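Local coordinates for DNA topoisomerase 2-associated protein PAT1 (Saccharomyces cerevisiae, PDB 4OJJ), which activates mRNA decapping and represses translation, probably by linking the Lsm1-7 ring on deadenylated mRNA to the decapping machinery, at residues L7-T12 with I52-F57; L90-L95 with K110-F115; L139-I144 with Y194-T199. One frame throughout, in Å; residues are numbered along the deposited sequence.

From the N terminus, the three contacts follow one another in series, neither nesting nor crossing. Contact 1 closes a 39-residue, partly helical excursion and ties helix 5-25 to the end of helix 50-54 and the turn after it. Contact 2 closes the shortest loop, of 14 residues, and sets helix 91-96 across helix 106-130. Contact 3 closes 49 mostly helical residues, joining helix 133-146 to helix 184-201. Contacts 1 and 2 touch: the hydrogen bond between Ser56 O and Lys111 NZ joins them, and Ile52 packs on Leu90. Contact 3 stands apart, its centre about 23 Å from that of contact 2, further along the helical array.

Contact 1 (L7-T12 with I52-F57); sequences LELIET and ISMLSF
Leu7 O accepts a backbone hydrogen bond from Glu11 N (3.0 Å) in helix 5-25, and the Leu7 methyls meet the ring of Phe57. Leu7 CD2 comes to 3.7 Å from Phe57 CE1, meeting the ring obliquely while the two side chains cross at about a right angle. One turn on, Ile10 reaches between two partners: CG1 lies 3.6 Å from Met54 CG, and CD1 3.8 Å from Phe57 CB. Leu9 completes the apolar patch with CD2 at 3.6 Å from Met54 SD. Met54 carries CG anti to its backbone N (chi1 -168°), which sends the chain out against Leu9 and Ile10 before it bends at the sulfur. A type I turn from Met54 to Phe57, closed by Phe57 N to Met54 O at 3.3 Å, turns both side chains to the same helix; Phe57 then occupies the N-cap position of helix 58-68. An alanine at Phe57 would keep CB beside Ile10 but would probably strip the Leu7 methyls of their partner and open a gap near the surface. This apolar helix-to-turn contact holds the N-terminal helix on the PAT1 helical array: Met54 also packs on Leu39 of helix 33-39, and Ile52 and Leu55 on helix 73-85.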
loop_
_atom_site.group_PDB
_atom_site.type_symbol
_atom_site.label_atom_id
_atom_site.label_comp_id
_atom_site.label_asym_id
_atom_site.label_seq_id
_atom_site.Cartn_x
_atom_site.Cartn_y
_atom_site.Cartn_z
ATOM N N LEU A 7 -1.120 -22.113 16.329
ATOM C CA LEU A 7 0.177 -22.742 16.056
ATOM C C LEU A 7 0.029 -24.175 15.494
ATOM O O LEU A 7 0.803 -24.603 14.627
ATOM C CB LEU A 7 1.048 -22.756 17.311
ATOM C CG LEU A 7 1.671 -21.449 17.843
ATOM C CD1 LEU A 7 2.470 -20.707 16.772
ATOM C CD2 LEU A 7 0.634 -20.525 18.475
ATOM N N GLU A 8 -0.962 -24.917 15.984
ATOM C CA GLU A 8 -1.223 -26.241 15.440
ATOM C C GLU A 8 -1.644 -26.108 13.985
ATOM O O GLU A 8 -1.149 -26.836 13.135
ATOM C CB GLU A 8 -2.299 -26.991 16.241
ATOM C CG GLU A 8 -2.622 -28.386 15.700
ATOM C CD GLU A 8 -3.470 -29.221 16.662
ATOM O OE1 GLU A 8 -3.016 -29.459 17.793
ATOM O OE2 GLU A 8 -4.586 -29.641 16.294
ATOM N N LEU A 9 -2.533 -25.154 13.709
ATOM C CA LEU A 9 -3.001 -24.896 12.354
ATOM C C LEU A 9 -1.814 -24.561 11.457
ATOM O O LEU A 9 -1.726 -25.070 10.337
ATOM C CB LEU A 9 -4.064 -23.783 12.345
ATOM C CG LEU A 9 -4.554 -23.119 11.041
ATOM C CD1 LEU A 9 -6.049 -22.802 11.100
ATOM C CD2 LEU A 9 -3.763 -21.858 10.688
ATOM N N ILE A 10 -0.891 -23.742 11.965
ATOM C CA ILE A 10 0.284 -23.359 11.187
ATOM C C ILE A 10 1.180 -24.562 10.863
ATOM O O ILE A 10 1.723 -24.663 9.759
ATOM C CB ILE A 10 1.095 -22.238 11.860
ATOM C CG1 ILE A 10 0.316 -20.925 11.824
ATOM C CG2 ILE A 10 2.396 -22.029 11.133
ATOM C CD1 ILE A 10 0.926 -19.804 12.703
ATOM N N GLU A 11 1.318 -25.479 11.816
ATOM C CA GLU A 11 2.059 -26.709 11.565
ATOM C C GLU A 11 1.373 -27.651 10.573
ATOM O O GLU A 11 2.044 -28.250 9.726
ATOM C CB GLU A 11 2.390 -27.438 12.867
ATOM C CG GLU A 11 3.639 -26.905 13.537
ATOM C CD GLU A 11 4.765 -26.670 12.538
ATOM O OE1 GLU A 11 4.990 -25.491 12.158
ATOM O OE2 GLU A 11 5.408 -27.667 12.124
ATOM N N THR A 12 0.050 -27.786 10.646
ATOM C CA THR A 12 -0.582 -28.668 9.677
ATOM C C THR A 12 -0.567 -28.042 8.280
ATOM O O THR A 12 -0.338 -28.750 7.304
ATOM C CB THR A 12 -1.983 -29.263 10.086
ATOM O OG1 THR A 12 -2.944 -29.028 9.050
ATOM C CG2 THR A 12 -2.494 -28.710 11.372
ATOM N N ILE A 52 -7.572 -15.584 9.413
ATOM C CA ILE A 52 -7.306 -14.207 9.811
ATOM C C ILE A 52 -6.377 -14.188 11.033
ATOM O O ILE A 52 -5.407 -13.450 11.043
ATOM C CB ILE A 52 -8.590 -13.418 10.106
ATOM C CG1 ILE A 52 -9.442 -13.258 8.840
ATOM C CG2 ILE A 52 -8.247 -12.062 10.658
ATOM C CD1 ILE A 52 -8.783 -12.478 7.737
ATOM N N SER A 53 -6.642 -15.035 12.031
ATOM C CA SER A 53 -5.756 -15.154 13.200
ATOM C C SER A 53 -4.325 -15.587 12.844
ATOM O O SER A 53 -3.351 -15.167 13.485
ATOM C CB SER A 53 -6.330 -16.139 14.218
ATOM O OG SER A 53 -7.598 -15.725 14.679
ATOM N N MET A 54 -4.216 -16.429 11.817
ATOM C CA MET A 54 -2.931 -16.911 11.347
ATOM C C MET A 54 -2.056 -15.775 10.819
ATOM O O MET A 54 -0.833 -15.875 10.825
ATOM C CB MET A 54 -3.129 -17.962 10.258
ATOM C CG MET A 54 -1.853 -18.725 9.918
ATOM S SD MET A 54 -1.991 -19.704 8.410
ATOM C CE MET A 54 -2.080 -18.418 7.158
ATOM N N LEU A 55 -2.687 -14.703 10.345
ATOM C CA LEU A 55 -1.954 -13.561 9.792
ATOM C C LEU A 55 -1.291 -12.736 10.883
ATOM O O LEU A 55 -0.523 -11.833 10.593
ATOM C CB LEU A 55 -2.873 -12.651 8.975
ATOM C CG LEU A 55 -3.570 -13.221 7.732
ATOM C CD1 LEU A 55 -4.145 -12.072 6.886
ATOM C CD2 LEU A 55 -2.615 -14.074 6.943
ATOM N N SER A 56 -1.600 -13.041 12.139
ATOM C CA SER A 56 -1.012 -12.319 13.259
ATOM C C SER A 56 0.327 -12.915 13.688
ATOM O O SER A 56 1.003 -12.377 14.553
ATOM C CB SER A 56 -1.976 -12.276 14.447
ATOM O OG SER A 56 -3.162 -11.580 14.105
ATOM N N PHE A 57 0.709 -14.023 13.068
ATOM C CA PHE A 57 1.936 -14.699 13.441
ATOM C C PHE A 57 2.972 -14.565 12.344
ATOM O O PHE A 57 2.673 -14.785 11.186
ATOM C CB PHE A 57 1.640 -16.172 13.720
ATOM C CG PHE A 57 0.812 -16.389 14.952
ATOM C CD1 PHE A 57 1.408 -16.790 16.143
ATOM C CD2 PHE A 57 -0.557 -16.171 14.935
ATOM C CE1 PHE A 57 0.657 -16.987 17.279
ATOM C CE2 PHE A 57 -1.321 -16.359 16.082
ATOM C CZ PHE A 57 -0.709 -16.769 17.255
#

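Contact 2 (L90-L95 with K110-F115); sequences LQIIIL and KKVDLF
Leu90, the N-cap residue of helix 91-96, meets Phe115 obliquely, its CD2 lying 4.2 Å from Phe115 CZ. Gln91 extends an outstretched side chain that crosses Lys111 at about a right angle and brings OE1 to 2.6 Å from Lys111 NZ. The same ammonium group hydrogen-bonds to Ser56 O, and Ser56 OG makes a weak hydrogen bond with Gln91 OE1, so that the polar ends gather beside the turn before helix 58-68. Ile92 carries most of the packing. Its CG2, held between the backbone N and carbonyl carbon while CG1 is anti to N (chi1 -156°), stands over the centre of one face of the Phe115 ring in a CH-pi contact, 3.5 Å from the centroid. The other branch runs past the ring to place CD1 against the backbone of the facing helix, 3.7 Å from Val112 CA. Here two successive helices of the mainly helical fold, joined by a loop, cross at -127° with axes 9.8 Å apart; Val112 and Phe115 also pack on Ile157 of helix 156-177. A turn after Gln91, Leu95 sets CD1 4.1 Å from Lys111 CD, slanting across the aliphatic part of the lysine, and CB 4.3 Å from Val112 CG2.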
loop_
_atom_site.group_PDB
_atom_site.type_symbol
_atom_site.label_atom_id
_atom_site.label_comp_id
_atom_site.label_asym_id
_atom_site.label_seq_id
_atom_site.Cartn_x
_atom_site.Cartn_y
_atom_site.Cartn_z
ATOM N N LEU A 90 -8.397 -6.010 11.488
ATOM C CA LEU A 90 -7.242 -6.848 11.250
ATOM C C LEU A 90 -6.098 -6.285 12.073
ATOM O O LEU A 90 -5.818 -5.091 12.008
ATOM C CB LEU A 90 -6.881 -6.850 9.774
ATOM C CG LEU A 90 -5.752 -7.794 9.376
ATOM C CD1 LEU A 90 -6.108 -9.227 9.723
ATOM C CD2 LEU A 90 -5.462 -7.674 7.906
ATOM N N GLN A 91 -5.443 -7.140 12.851
ATOM C CA GLN A 91 -4.406 -6.671 13.761
ATOM C C GLN A 91 -3.377 -5.745 13.091
ATOM O O GLN A 91 -3.103 -4.651 13.592
ATOM C CB GLN A 91 -3.678 -7.836 14.458
ATOM C CG GLN A 91 -2.688 -7.332 15.501
ATOM C CD GLN A 91 -1.703 -8.393 15.984
ATOM O OE1 GLN A 91 -1.139 -9.152 15.195
ATOM N NE2 GLN A 91 -1.480 -8.431 17.290
ATOM N N ILE A 92 -2.822 -6.180 11.963
ATOM C CA ILE A 92 -1.714 -5.449 11.348
ATOM C C ILE A 92 -2.136 -4.057 10.878
ATOM O O ILE A 92 -1.302 -3.157 10.735
ATOM C CB ILE A 92 -1.094 -6.225 10.175
ATOM C CG1 ILE A 92 0.348 -5.772 9.954
ATOM C CG2 ILE A 92 -1.910 -6.034 8.903
ATOM C CD1 ILE A 92 1.310 -6.376 10.939
ATOM N N ILE A 93 -3.434 -3.887 10.647
ATOM C CA ILE A 93 -4.001 -2.573 10.356
ATOM C C ILE A 93 -4.013 -1.688 11.612
ATOM O O ILE A 93 -3.556 -0.538 11.595
ATOM C CB ILE A 93 -5.429 -2.702 9.825
ATOM C CG1 ILE A 93 -5.424 -3.500 8.515
ATOM C CG2 ILE A 93 -6.075 -1.320 9.661
ATOM C CD1 ILE A 93 -4.925 -2.738 7.322
ATOM N N ILE A 94 -4.563 -2.229 12.694
ATOM C CA ILE A 94 -4.528 -1.566 13.985
ATOM C C ILE A 94 -3.082 -1.248 14.379
ATOM O O ILE A 94 -2.769 -0.146 14.810
ATOM C CB ILE A 94 -5.208 -2.426 15.050
ATOM C CG1 ILE A 94 -6.700 -2.491 14.770
ATOM C CG2 ILE A 94 -4.949 -1.888 16.474
ATOM C CD1 ILE A 94 -7.313 -3.760 15.335
ATOM N N LEU A 95 -2.183 -2.202 14.188
ATOM C CA LEU A 95 -0.789 -1.957 14.529
ATOM C C LEU A 95 -0.153 -0.825 13.709
ATOM O O LEU A 95 0.694 -0.116 14.221
ATOM C CB LEU A 95 0.035 -3.250 14.436
ATOM C CG LEU A 95 -0.138 -4.201 15.628
ATOM C CD1 LEU A 95 0.664 -5.490 15.442
ATOM C CD2 LEU A 95 0.275 -3.498 16.904
ATOM N N LYS A 110 8.417 -4.054 12.923
ATOM C CA LYS A 110 9.066 -5.046 12.087
ATOM C C LYS A 110 8.031 -6.008 11.582
ATOM O O LYS A 110 8.159 -6.560 10.487
ATOM C CB LYS A 110 10.152 -5.778 12.865
ATOM C CG LYS A 110 11.355 -4.904 13.111
ATOM C CD LYS A 110 12.512 -5.730 13.584
ATOM C CE LYS A 110 13.698 -4.855 13.957
ATOM N NZ LYS A 110 14.779 -5.714 14.535
ATOM N N LYS A 111 7.006 -6.195 12.401
ATOM C CA LYS A 111 5.847 -6.965 12.025
ATOM C C LYS A 111 5.102 -6.291 10.864
ATOM O O LYS A 111 4.697 -6.966 9.923
ATOM C CB LYS A 111 4.905 -7.094 13.218
ATOM C CG LYS A 111 4.511 -8.514 13.547
ATOM C CD LYS A 111 3.135 -8.533 14.172
ATOM C CE LYS A 111 2.811 -9.892 14.750
ATOM N NZ LYS A 111 1.372 -9.912 15.155
ATOM N N VAL A 112 4.908 -4.970 10.956
ATOM C CA VAL A 112 4.194 -4.207 9.921
ATOM C C VAL A 112 4.951 -4.350 8.604
ATOM O O VAL A 112 4.386 -4.751 7.587
ATOM C CB VAL A 112 3.995 -2.724 10.311
ATOM C CG1 VAL A 112 3.515 -1.884 9.097
ATOM C CG2 VAL A 112 3.017 -2.612 11.474
ATOM N N ASP A 113 6.248 -4.096 8.665
ATOM C CA ASP A 113 7.149 -4.304 7.541
ATOM C C ASP A 113 7.122 -5.706 6.940
ATOM O O ASP A 113 7.230 -5.872 5.723
ATOM C CB ASP A 113 8.565 -4.030 7.980
ATOM C CG ASP A 113 9.267 -3.078 7.072
ATOM O OD1 ASP A 113 9.694 -3.525 5.980
ATOM O OD2 ASP A 113 9.392 -1.887 7.457
ATOM N N LEU A 114 7.037 -6.716 7.799
ATOM C CA LEU A 114 7.056 -8.098 7.329
ATOM C C LEU A 114 5.793 -8.361 6.512
ATOM O O LEU A 114 5.854 -8.836 5.393
ATOM C CB LEU A 114 7.179 -9.075 8.506
ATOM C CG LEU A 114 7.159 -10.536 8.053
ATOM C CD1 LEU A 114 8.455 -10.847 7.330
ATOM C CD2 LEU A 114 6.931 -11.494 9.225
ATOM N N PHE A 115 4.657 -7.994 7.077
ATOM C CA PHE A 115 3.388 -8.059 6.379
ATOM C C PHE A 115 3.438 -7.273 5.043
ATOM O O PHE A 115 3.040 -7.792 3.995
ATOM C CB PHE A 115 2.311 -7.504 7.306
ATOM C CG PHE A 115 0.917 -7.875 6.916
ATOM C CD1 PHE A 115 0.170 -8.731 7.705
ATOM C CD2 PHE A 115 0.339 -7.347 5.775
ATOM C CE1 PHE A 115 -1.119 -9.071 7.346
ATOM C CE2 PHE A 115 -0.947 -7.686 5.417
ATOM C CZ PHE A 115 -1.677 -8.545 6.200
#

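Contact 3 (L139-I144 with Y194-T199); sequences LLLQLI and YDKLFT
Ile144 and Leu197 form the tight part of this contact, at the point where the two backbones come nearest, with their CA atoms 6.5 Å apart. CG1 of Ile144 is anti to the carbonyl carbon (chi1 -71°) and the chain runs on extended, which drives CD1 at the neighbouring helix. There the methyl sits 3.8 Å from Leu197 CB and the same 3.8 Å from Leu197 N, resting on the backbone as well as on the root of the side chain; the two side chains cross at about a right angle. Farther into the interior, Leu140 CD2 just meets Leu197 CD2 at 4.5 Å, a lighter touch between buried branches.

The outer side is looser. Lys196 bends at chi3 (65°) so that its end comes back across Leu141, with NZ 3.7 Å from Leu141 CD2. This is a van der Waals approach of the ammonium to a methyl, with no polar bond to the facing segment. Lys196 CB also lies 4.4 Å from Ile144 CD1, so the foot of the lysine borders the tight part while the residue as a whole is exposed.

The helices run in roughly the same direction, inclined by 31° with axes 10.3 Å apart, two non-successive helices of the PAT1 helical array with helices 149-153 and 156-177 between them in the chain. Leu140, Leu141 and Ile144 all reach Ile193 of helix 184-201 as well. Leu140 and Leu197 both touch Ile166 of helix 156-177, while Leu139 and Leu143 turn to Phe84 of helix 73-85.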
loop_
_atom_site.group_PDB
_atom_site.type_symbol
_atom_site.label_atom_id
_atom_site.label_comp_id
_atom_site.label_asym_id
_atom_site.label_seq_id
_atom_site.Cartn_x
_atom_site.Cartn_y
_atom_site.Cartn_z
ATOM N N LEU A 139 -13.626 -6.214 -5.156
ATOM C CA LEU A 139 -12.726 -6.029 -4.013
ATOM C C LEU A 139 -12.854 -4.611 -3.439
ATOM O O LEU A 139 -12.969 -4.426 -2.229
ATOM C CB LEU A 139 -11.280 -6.351 -4.399
ATOM C CG LEU A 139 -11.048 -7.834 -4.690
ATOM C CD1 LEU A 139 -9.742 -8.068 -5.443
ATOM C CD2 LEU A 139 -11.092 -8.607 -3.386
ATOM N N LEU A 140 -12.872 -3.621 -4.325
ATOM C CA LEU A 140 -13.033 -2.223 -3.926
ATOM C C LEU A 140 -14.370 -1.950 -3.242
ATOM O O LEU A 140 -14.409 -1.309 -2.206
ATOM C CB LEU A 140 -12.897 -1.315 -5.133
ATOM C CG LEU A 140 -11.860 -0.213 -5.063
ATOM C CD1 LEU A 140 -11.528 0.178 -6.479
ATOM C CD2 LEU A 140 -12.409 0.978 -4.291
ATOM N N LEU A 141 -15.466 -2.423 -3.821
ATOM C CA LEU A 141 -16.781 -2.234 -3.209
ATOM C C LEU A 141 -16.786 -2.857 -1.831
ATOM O O LEU A 141 -17.273 -2.278 -0.863
ATOM C CB LEU A 141 -17.884 -2.887 -4.059
ATOM C CG LEU A 141 -18.970 -1.978 -4.647
ATOM C CD1 LEU A 141 -20.039 -2.798 -5.298
ATOM C CD2 LEU A 141 -19.581 -1.075 -3.588
ATOM N N GLN A 142 -16.230 -4.052 -1.763
ATOM C CA GLN A 142 -16.205 -4.811 -0.540
ATOM C C GLN A 142 -15.450 -4.080 0.552
ATOM O O GLN A 142 -15.936 -3.969 1.680
ATOM C CB GLN A 142 -15.533 -6.142 -0.814
ATOM C CG GLN A 142 -16.032 -7.245 0.025
ATOM C CD GLN A 142 -15.094 -8.400 -0.037
ATOM O OE1 GLN A 142 -14.486 -8.655 -1.076
ATOM N NE2 GLN A 142 -14.933 -9.091 1.079
ATOM N N LEU A 143 -14.253 -3.594 0.227
ATOM C CA LEU A 143 -13.504 -2.787 1.187
ATOM C C LEU A 143 -14.366 -1.618 1.635
ATOM O O LEU A 143 -14.570 -1.409 2.827
ATOM C CB LEU A 143 -12.167 -2.304 0.595
ATOM C CG LEU A 143 -11.244 -1.481 1.508
ATOM C CD1 LEU A 143 -9.798 -1.679 1.116
ATOM C CD2 LEU A 143 -11.588 -0.009 1.440
ATOM N N ILE A 144 -14.866 -0.867 0.658
ATOM C CA ILE A 144 -15.722 0.303 0.878
ATOM C C ILE A 144 -16.930 0.025 1.769
ATOM O O ILE A 144 -17.213 0.774 2.697
ATOM C CB ILE A 144 -16.216 0.876 -0.488
ATOM C CG1 ILE A 144 -15.068 1.548 -1.230
ATOM C CG2 ILE A 144 -17.366 1.869 -0.319
ATOM C CD1 ILE A 144 -15.475 2.095 -2.580
ATOM N N TYR A 194 -15.755 4.756 -7.555
ATOM C CA TYR A 194 -14.778 5.788 -7.284
ATOM C C TYR A 194 -15.397 6.901 -6.459
ATOM O O TYR A 194 -14.787 7.406 -5.501
ATOM C CB TYR A 194 -14.217 6.381 -8.565
ATOM C CG TYR A 194 -13.285 7.509 -8.278
ATOM C CD1 TYR A 194 -11.942 7.273 -8.055
ATOM C CD2 TYR A 194 -13.747 8.822 -8.205
ATOM C CE1 TYR A 194 -11.068 8.320 -7.770
ATOM C CE2 TYR A 194 -12.894 9.875 -7.910
ATOM C CZ TYR A 194 -11.545 9.619 -7.689
ATOM O OH TYR A 194 -10.679 10.667 -7.415
ATOM N N ASP A 195 -16.610 7.292 -6.832
ATOM C CA ASP A 195 -17.247 8.401 -6.152
ATOM C C ASP A 195 -17.706 8.000 -4.750
ATOM O O ASP A 195 -17.797 8.840 -3.853
ATOM C CB ASP A 195 -18.383 8.995 -6.979
ATOM C CG ASP A 195 -18.775 10.380 -6.494
ATOM O OD1 ASP A 195 -18.125 11.381 -6.898
ATOM O OD2 ASP A 195 -19.716 10.465 -5.674
ATOM N N LYS A 196 -17.979 6.720 -4.553
ATOM C CA LYS A 196 -18.254 6.230 -3.206
ATOM C C LYS A 196 -16.978 6.283 -2.334
ATOM O O LYS A 196 -17.016 6.766 -1.187
ATOM C CB LYS A 196 -18.862 4.821 -3.236
ATOM C CG LYS A 196 -20.247 4.753 -3.912
ATOM C CD LYS A 196 -20.891 3.357 -3.806
ATOM C CE LYS A 196 -21.195 2.991 -2.348
ATOM N NZ LYS A 196 -21.769 1.613 -2.172
ATOM N N LEU A 197 -15.851 5.825 -2.889
ATOM C CA LEU A 197 -14.567 5.927 -2.188
ATOM C C LEU A 197 -14.221 7.380 -1.886
ATOM O O LEU A 197 -13.926 7.726 -0.751
ATOM C CB LEU A 197 -13.431 5.289 -2.988
ATOM C CG LEU A 197 -12.028 5.462 -2.401
ATOM C CD1 LEU A 197 -11.840 4.597 -1.167
ATOM C CD2 LEU A 197 -10.968 5.149 -3.430
ATOM N N PHE A 198 -14.277 8.225 -2.909
ATOM C CA PHE A 198 -13.981 9.631 -2.743
ATOM C C PHE A 198 -14.798 10.254 -1.611
ATOM O O PHE A 198 -14.251 10.924 -0.732
ATOM C CB PHE A 198 -14.192 10.407 -4.043
ATOM C CG PHE A 198 -13.696 11.812 -3.969
ATOM C CD1 PHE A 198 -12.395 12.116 -4.325
ATOM C CD2 PHE A 198 -14.514 12.828 -3.499
ATOM C CE1 PHE A 198 -11.928 13.404 -4.224
ATOM C CE2 PHE A 198 -14.050 14.115 -3.404
ATOM C CZ PHE A 198 -12.758 14.406 -3.767
ATOM N N THR A 199 -16.099 10.018 -1.600
ATOM C CA THR A 199 -16.917 10.704 -0.613
ATOM C C THR A 199 -16.691 10.167 0.811
ATOM O O THR A 199 -16.933 10.882 1.788
ATOM C CB THR A 199 -18.430 10.803 -1.018
ATOM O OG1 THR A 199 -19.050 9.527 -0.960
ATOM C CG2 THR A 199 -18.589 11.366 -2.427
#